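Local coordinates for protein DUF176 (Nitrosomonas europaea, PDB 2OMO) that is a putative antibiotic biosynthesis monooxygenase, probably an oxidoreductase, whose substrate and physiological role are not established, at residues T26-S31 against F72-A77; S31-K36 against W103-R108. All blocks are in the same frame, centred on the assembly; numbering follows the deposited sequence.

Contact 1: residues T26-S31 against F72-A77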
loop_
_atom_site.group_PDB
_atom_site.type_symbol
_atom_site.label_atom_id
_atom_site.label_comp_id
_atom_site.label_asym_id
_atom_site.label_seq_id
_atom_site.Cartn_x
_atom_site.Cartn_y
_atom_site.Cartn_z
ATOM N N THR A 26 3.465 -6.734 -1.565
ATOM C CA THR A 26 3.985 -6.983 -0.209
ATOM C C THR A 26 4.066 -5.624 0.440
ATOM O O THR A 26 4.779 -4.722 -0.059
ATOM C CB THR A 26 5.380 -7.658 -0.209
ATOM O OG1 THR A 26 5.362 -8.808 -1.057
ATOM C CG2 THR A 26 5.752 -8.122 1.231
ATOM N N ILE A 27 3.318 -5.436 1.511
ATOM C CA ILE A 27 3.464 -4.205 2.280
ATOM C C ILE A 27 4.497 -4.494 3.380
ATOM O O ILE A 27 4.263 -5.363 4.259
ATOM C CB ILE A 27 2.152 -3.710 2.863
ATOM C CG1 ILE A 27 1.074 -3.627 1.757
ATOM C CG2 ILE A 27 2.372 -2.358 3.625
ATOM C CD1 ILE A 27 -0.318 -3.025 2.194
ATOM N N VAL A 28 5.616 -3.772 3.328
ATOM C CA VAL A 28 6.695 -4.038 4.276
ATOM C C VAL A 28 6.708 -2.951 5.335
ATOM O O VAL A 28 6.825 -1.769 5.006
ATOM C CB VAL A 28 8.073 -4.180 3.600
ATOM C CG1 VAL A 28 9.171 -4.391 4.679
ATOM C CG2 VAL A 28 8.016 -5.360 2.539
ATOM N N TYR A 29 6.593 -3.357 6.595
ATOM C CA TYR A 29 6.585 -2.422 7.721
ATOM C C TYR A 29 7.932 -2.396 8.428
ATOM O O TYR A 29 8.448 -3.433 8.845
ATOM C CB TYR A 29 5.491 -2.775 8.713
ATOM C CG TYR A 29 4.103 -2.785 8.131
ATOM C CD1 TYR A 29 3.311 -1.653 8.204
ATOM C CD2 TYR A 29 3.580 -3.944 7.520
ATOM C CE1 TYR A 29 1.974 -1.644 7.658
ATOM C CE2 TYR A 29 2.293 -3.941 6.950
ATOM C CZ TYR A 29 1.489 -2.796 7.050
ATOM O OH TYR A 29 0.225 -2.766 6.520
ATOM N N ALA A 30 8.499 -1.206 8.559
ATOM C CA ALA A 30 9.818 -1.077 9.193
ATOM C C ALA A 30 9.782 -0.050 10.311
ATOM O O ALA A 30 9.362 1.084 10.082
ATOM C CB ALA A 30 10.885 -0.690 8.188
ATOM N N SER A 31 10.233 -0.461 11.499
ATOM C CA SER A 31 10.404 0.450 12.650
ATOM C C SER A 31 11.921 0.621 12.811
ATOM O O SER A 31 12.673 -0.359 12.941
ATOM C CB SER A 31 9.774 -0.092 13.949
ATOM O OG SER A 31 8.379 -0.304 13.768
ATOM N N PHE A 72 8.150 3.345 8.950
ATOM C CA PHE A 72 8.135 3.365 7.472
ATOM C C PHE A 72 7.379 2.209 6.873
ATOM O O PHE A 72 7.266 1.121 7.479
ATOM C CB PHE A 72 9.579 3.320 6.913
ATOM C CG PHE A 72 10.399 4.526 7.283
ATOM C CD1 PHE A 72 10.463 5.624 6.414
ATOM C CD2 PHE A 72 11.054 4.598 8.534
ATOM C CE1 PHE A 72 11.236 6.785 6.777
ATOM C CE2 PHE A 72 11.832 5.737 8.899
ATOM C CZ PHE A 72 11.909 6.834 8.002
ATOM N N VAL A 73 6.935 2.411 5.641
ATOM C CA VAL A 73 6.327 1.313 4.836
ATOM C C VAL A 73 6.986 1.302 3.453
ATOM O O VAL A 73 7.158 2.378 2.834
ATOM C CB VAL A 73 4.818 1.521 4.653
ATOM C CG1 VAL A 73 4.256 0.673 3.440
ATOM C CG2 VAL A 73 4.072 1.209 5.956
ATOM N N LEU A 74 7.397 0.120 2.989
ATOM C CA LEU A 74 7.730 -0.089 1.584
ATOM C C LEU A 74 6.551 -0.842 0.946
ATOM O O LEU A 74 6.244 -1.966 1.327
ATOM C CB LEU A 74 9.010 -0.937 1.409
ATOM C CG LEU A 74 10.291 -0.303 2.025
ATOM C CD1 LEU A 74 10.380 -0.536 3.549
ATOM C CD2 LEU A 74 11.618 -0.780 1.328
ATOM N N TYR A 75 5.935 -0.216 -0.046
ATOM C CA TYR A 75 4.796 -0.773 -0.744
ATOM C C TYR A 75 5.310 -1.308 -2.083
ATOM O O TYR A 75 5.497 -0.555 -3.048
ATOM C CB TYR A 75 3.726 0.310 -0.902
ATOM C CG TYR A 75 2.464 -0.123 -1.598
ATOM C CD1 TYR A 75 1.445 -0.811 -0.903
ATOM C CD2 TYR A 75 2.281 0.138 -2.934
ATOM C CE1 TYR A 75 0.289 -1.213 -1.553
ATOM C CE2 TYR A 75 1.120 -0.271 -3.607
ATOM C CZ TYR A 75 0.124 -0.957 -2.896
ATOM O OH TYR A 75 -1.065 -1.357 -3.491
ATOM N N GLU A 76 5.508 -2.627 -2.127
ATOM C CA GLU A 76 6.246 -3.253 -3.224
ATOM C C GLU A 76 5.258 -4.118 -4.039
ATOM O O GLU A 76 4.859 -5.187 -3.587
ATOM C CB GLU A 76 7.349 -4.118 -2.613
ATOM C CG GLU A 76 8.158 -3.398 -1.518
ATOM C CD GLU A 76 9.324 -4.246 -0.965
ATOM O OE1 GLU A 76 9.463 -5.433 -1.329
ATOM O OE2 GLU A 76 10.080 -3.713 -0.119
ATOM N N ALA A 77 4.874 -3.621 -5.215
ATOM C CA ALA A 77 3.836 -4.190 -6.063
ATOM C C ALA A 77 4.498 -4.615 -7.372
ATOM O O ALA A 77 5.241 -3.817 -7.979
ATOM C CB ALA A 77 2.759 -3.142 -6.354
HETATM O O HOH W 1 6.082 -7.938 -3.548
#

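Contact 2: residues S31-K36 against W103-R108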
loop_
_atom_site.group_PDB
_atom_site.type_symbol
_atom_site.label_atom_id
_atom_site.label_comp_id
_atom_site.label_asym_id
_atom_site.label_seq_id
_atom_site.Cartn_x
_atom_site.Cartn_y
_atom_site.Cartn_z
ATOM N N SER A 31 10.233 -0.461 11.499
ATOM C CA SER A 31 10.404 0.450 12.650
ATOM C C SER A 31 11.921 0.621 12.811
ATOM O O SER A 31 12.673 -0.359 12.941
ATOM C CB SER A 31 9.774 -0.092 13.949
ATOM O OG SER A 31 8.379 -0.304 13.768
ATOM N N VAL A 32 12.345 1.868 12.747
ATOM C CA VAL A 32 13.740 2.237 12.643
ATOM C C VAL A 32 14.163 2.858 13.974
ATOM O O VAL A 32 13.361 3.512 14.632
ATOM C CB VAL A 32 13.949 3.266 11.454
ATOM C CG1 VAL A 32 15.369 3.784 11.393
ATOM C CG2 VAL A 32 13.563 2.640 10.110
ATOM N N LYS A 33 15.424 2.630 14.360
ATOM C CA LYS A 33 16.024 3.280 15.527
ATOM C C LYS A 33 15.931 4.793 15.380
ATOM O O LYS A 33 16.125 5.342 14.327
ATOM C CB LYS A 33 17.474 2.829 15.763
ATOM C CG LYS A 33 17.535 1.356 16.222
ATOM C CD LYS A 33 18.967 0.902 16.513
ATOM C CE LYS A 33 19.002 -0.603 16.794
ATOM N NZ LYS A 33 20.401 -1.111 16.726
ATOM N N THR A 34 15.604 5.445 16.483
ATOM C CA THR A 34 15.297 6.859 16.508
ATOM C C THR A 34 16.413 7.740 15.864
ATOM O O THR A 34 16.148 8.776 15.230
ATOM C CB THR A 34 14.985 7.182 18.000
ATOM O OG1 THR A 34 14.078 8.285 18.113
ATOM C CG2 THR A 34 16.217 7.370 18.770
ATOM N N ASP A 35 17.668 7.317 15.974
ATOM C CA ASP A 35 18.728 8.160 15.446
ATOM C C ASP A 35 19.298 7.669 14.096
ATOM O O ASP A 35 20.445 8.005 13.724
ATOM C CB ASP A 35 19.826 8.324 16.496
ATOM C CG ASP A 35 20.508 7.006 16.854
ATOM O OD1 ASP A 35 19.957 5.896 16.622
ATOM O OD2 ASP A 35 21.633 7.097 17.396
ATOM N N LYS A 36 18.497 6.860 13.400
ATOM C CA LYS A 36 18.844 6.314 12.083
ATOM C C LYS A 36 17.761 6.516 11.023
ATOM O O LYS A 36 17.831 5.944 9.922
ATOM C CB LYS A 36 19.183 4.829 12.181
ATOM C CG LYS A 36 20.381 4.520 13.082
ATOM C CD LYS A 36 21.709 4.994 12.441
ATOM C CE LYS A 36 22.904 4.533 13.236
ATOM N NZ LYS A 36 23.038 5.311 14.489
ATOM N N TRP A 103 19.923 -0.922 11.925
ATOM C CA TRP A 103 19.142 0.271 12.189
ATOM C C TRP A 103 17.703 -0.063 12.510
ATOM O O TRP A 103 16.926 0.828 12.866
ATOM C CB TRP A 103 19.189 1.265 11.025
ATOM C CG TRP A 103 20.616 1.662 10.552
ATOM C CD1 TRP A 103 21.808 1.598 11.263
ATOM C CD2 TRP A 103 20.960 2.156 9.259
ATOM N NE1 TRP A 103 22.850 2.022 10.476
ATOM C CE2 TRP A 103 22.359 2.381 9.249
ATOM C CE3 TRP A 103 20.218 2.441 8.102
ATOM C CZ2 TRP A 103 23.034 2.868 8.119
ATOM C CZ3 TRP A 103 20.905 2.929 6.979
ATOM C CH2 TRP A 103 22.284 3.139 7.003
HETATM N N MSE A 104 17.327 -1.338 12.393
HETATM C CA MSE A 104 15.947 -1.768 12.737
HETATM C C MSE A 104 15.751 -1.760 14.245
HETATM O O MSE A 104 16.615 -2.267 15.005
HETATM C CB MSE A 104 15.660 -3.174 12.202
HETATM C CG MSE A 104 15.912 -3.301 10.726
HETATM SE SE MSE A 104 14.723 -2.088 9.721
HETATM C CE MSE A 104 15.879 -0.643 9.532
ATOM N N ALA A 105 14.651 -1.169 14.705
ATOM C CA ALA A 105 14.360 -1.178 16.142
ATOM C C ALA A 105 13.691 -2.525 16.516
ATOM O O ALA A 105 13.639 -2.912 17.693
ATOM C CB ALA A 105 13.448 -0.019 16.498
ATOM N N GLU A 106 13.205 -3.224 15.497
ATOM C CA GLU A 106 12.599 -4.558 15.625
ATOM C C GLU A 106 12.497 -5.188 14.222
ATOM O O GLU A 106 12.660 -4.467 13.227
ATOM C CB GLU A 106 11.216 -4.448 16.254
ATOM C CG GLU A 106 10.186 -3.820 15.344
ATOM C CD GLU A 106 8.795 -3.729 15.966
ATOM O OE1 GLU A 106 8.394 -4.669 16.699
ATOM O OE2 GLU A 106 8.088 -2.716 15.703
ATOM N N PRO A 107 12.264 -6.527 14.133
ATOM C CA PRO A 107 12.164 -7.167 12.820
ATOM C C PRO A 107 11.122 -6.509 11.918
ATOM O O PRO A 107 10.014 -6.225 12.354
ATOM C CB PRO A 107 11.668 -8.579 13.141
ATOM C CG PRO A 107 12.170 -8.846 14.547
ATOM C CD PRO A 107 12.137 -7.500 15.245
ATOM N N ARG A 108 11.483 -6.303 10.668
ATOM C CA ARG A 108 10.519 -5.859 9.645
ATOM C C ARG A 108 9.463 -6.938 9.483
ATOM O O ARG A 108 9.740 -8.107 9.737
ATOM C CB ARG A 108 11.197 -5.650 8.316
ATOM C CG ARG A 108 12.065 -4.419 8.303
ATOM C CD ARG A 108 12.551 -4.188 6.913
ATOM N NE ARG A 108 13.267 -5.330 6.327
ATOM C CZ ARG A 108 14.565 -5.563 6.535
ATOM N NH1 ARG A 108 15.278 -4.749 7.319
ATOM N NH2 ARG A 108 15.161 -6.585 5.949
HETATM O O HOH W 2 10.780 -3.219 11.771
#

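Contact 1: residues T26-S31 against F72-A77
Val28 and Leu74 face each other at the middle of an antiparallel strand pair, with Val28 CB 4.0 Å from Leu74 CB. Their backbones are closed into a ring by two hydrogen bonds, Val28 N to Leu74 O and Leu74 N to Val28 O, both 2.8 Å. The same double bonding recurs at Thr26 with Glu76 and at Ala30 with Phe72. In the non-hydrogen-bonded pair of Tyr29 with Val73, the CA of Val73 comes within 3.1 Å of Val28 O as a CA-H...O contact.

On the face carrying Ile27, Tyr29, Val73 and Tyr75, Val73 spreads its two methyls between neighbours. Val73 CG1 touches Ile27 CG2 at 3.6 Å; Val73 CG2 lies 3.7 Å from Tyr29 CD1, the side chains of Tyr29 and Val73 running side by side in the same direction. Ile27 CG1, beside its own backbone N (chi1 -52°), reaches Tyr75 CD1 at 3.9 Å, oblique to the ring.

These strands, 24-31 and 71-78, are the central pair of the four-stranded antiparallel sheet of a ferredoxin-like ABM domain, and this face is turned to the second subunit. There the Tyr29 hydroxyl is hydrogen-bonded to the Tyr29 hydroxyl of the second subunit, and Tyr75 stacks on its counterpart in that subunit while its hydroxyl bonds to Asp61 there.

The other face points to helix 37-51, where Phe40 meets both Ala30 and the Phe72 ring. Toward the Thr26 end, Glu76 carries its carboxylate on an extended chain across Val28, with Glu76 OE2 3.7 Å from Val28 CG2. A water bridges the two strands, 2.7 Å from Thr26 OG1, and donates to Glu76 O.

Contact 2: residues S31-K36 against W103-R108
Lys36 lays its aliphatic chain over one face of the Trp103 indole, the two side chains crossing at about a right angle. The contact joins two connections of the ferredoxin-like ABM fold: the loop leading from strand 24-31 into helix 37-51, with Lys36 at the helix N-cap position, and the loop from helix 91-100 into strand 109-117.

Lys36 CD stands 3.8 Å from the centroid of the five-membered ring of Trp103 and 20° off its normal, which identifies a CH-pi contact. Bends at chi2 (-71°) and chi4 fold the lysine chain so that CB and CG follow the indole from Trp103 CB to CD1, while the ammonium turns back to a long salt bridge with Asp35. Trp103 also packs on Ala39 and Ala43 of helix 37-51.

Lys33, by contrast, is extended beyond CG and runs past the Trp103 and Met104 carbonyls of the partner loop. Lys33 CE lies 3.4 Å from Met104 O, and Lys33 NZ is hydrogen-bonded to the carbonyl oxygen of Asp102.

Between these lysines and Ser31 the two backbones form a single bridge, Val32 with Met104. Lys33 N donates to Trp103 O at 2.8 Å in an almost straight bond (178° at the hydrogen), and Ala105 N donates to Ser31 O at 2.8 Å. Across this bridge, the selenomethionine Met104 bends its chain to bring Met104 CE to 4.1 Å from Val32 CG2; both side chains also meet Phe40.

At the Ser31 end, Ser31 OG approaches Glu106 OE2 at 3.1 Å, and one water accepts from Ser31 N while donating to Glu106 O at 2.7 Å.

How the contacts relate
Ser31 belongs to both contacts: it closes the strand segment of contact 1 and opens the loop segment of contact 2, whose centre lies about 13 Å from that of contact 1. Contact 1 is buried, its centre about 4 Å from the centre of the chain, whereas contact 2 sits at the surface, its centre about 15 Å from the chain centre. They touch directly where Phe72 CD2 packs on Val32 CG2 at 3.6 Å, and where Arg108 returns along strand 24-31, Arg108 CG lying 3.9 Å from Ala30 CB. Phe40 of helix 37-51 touches side chains of both. Contact 1 also reaches the second subunit; in contact 2 neither segment touches it.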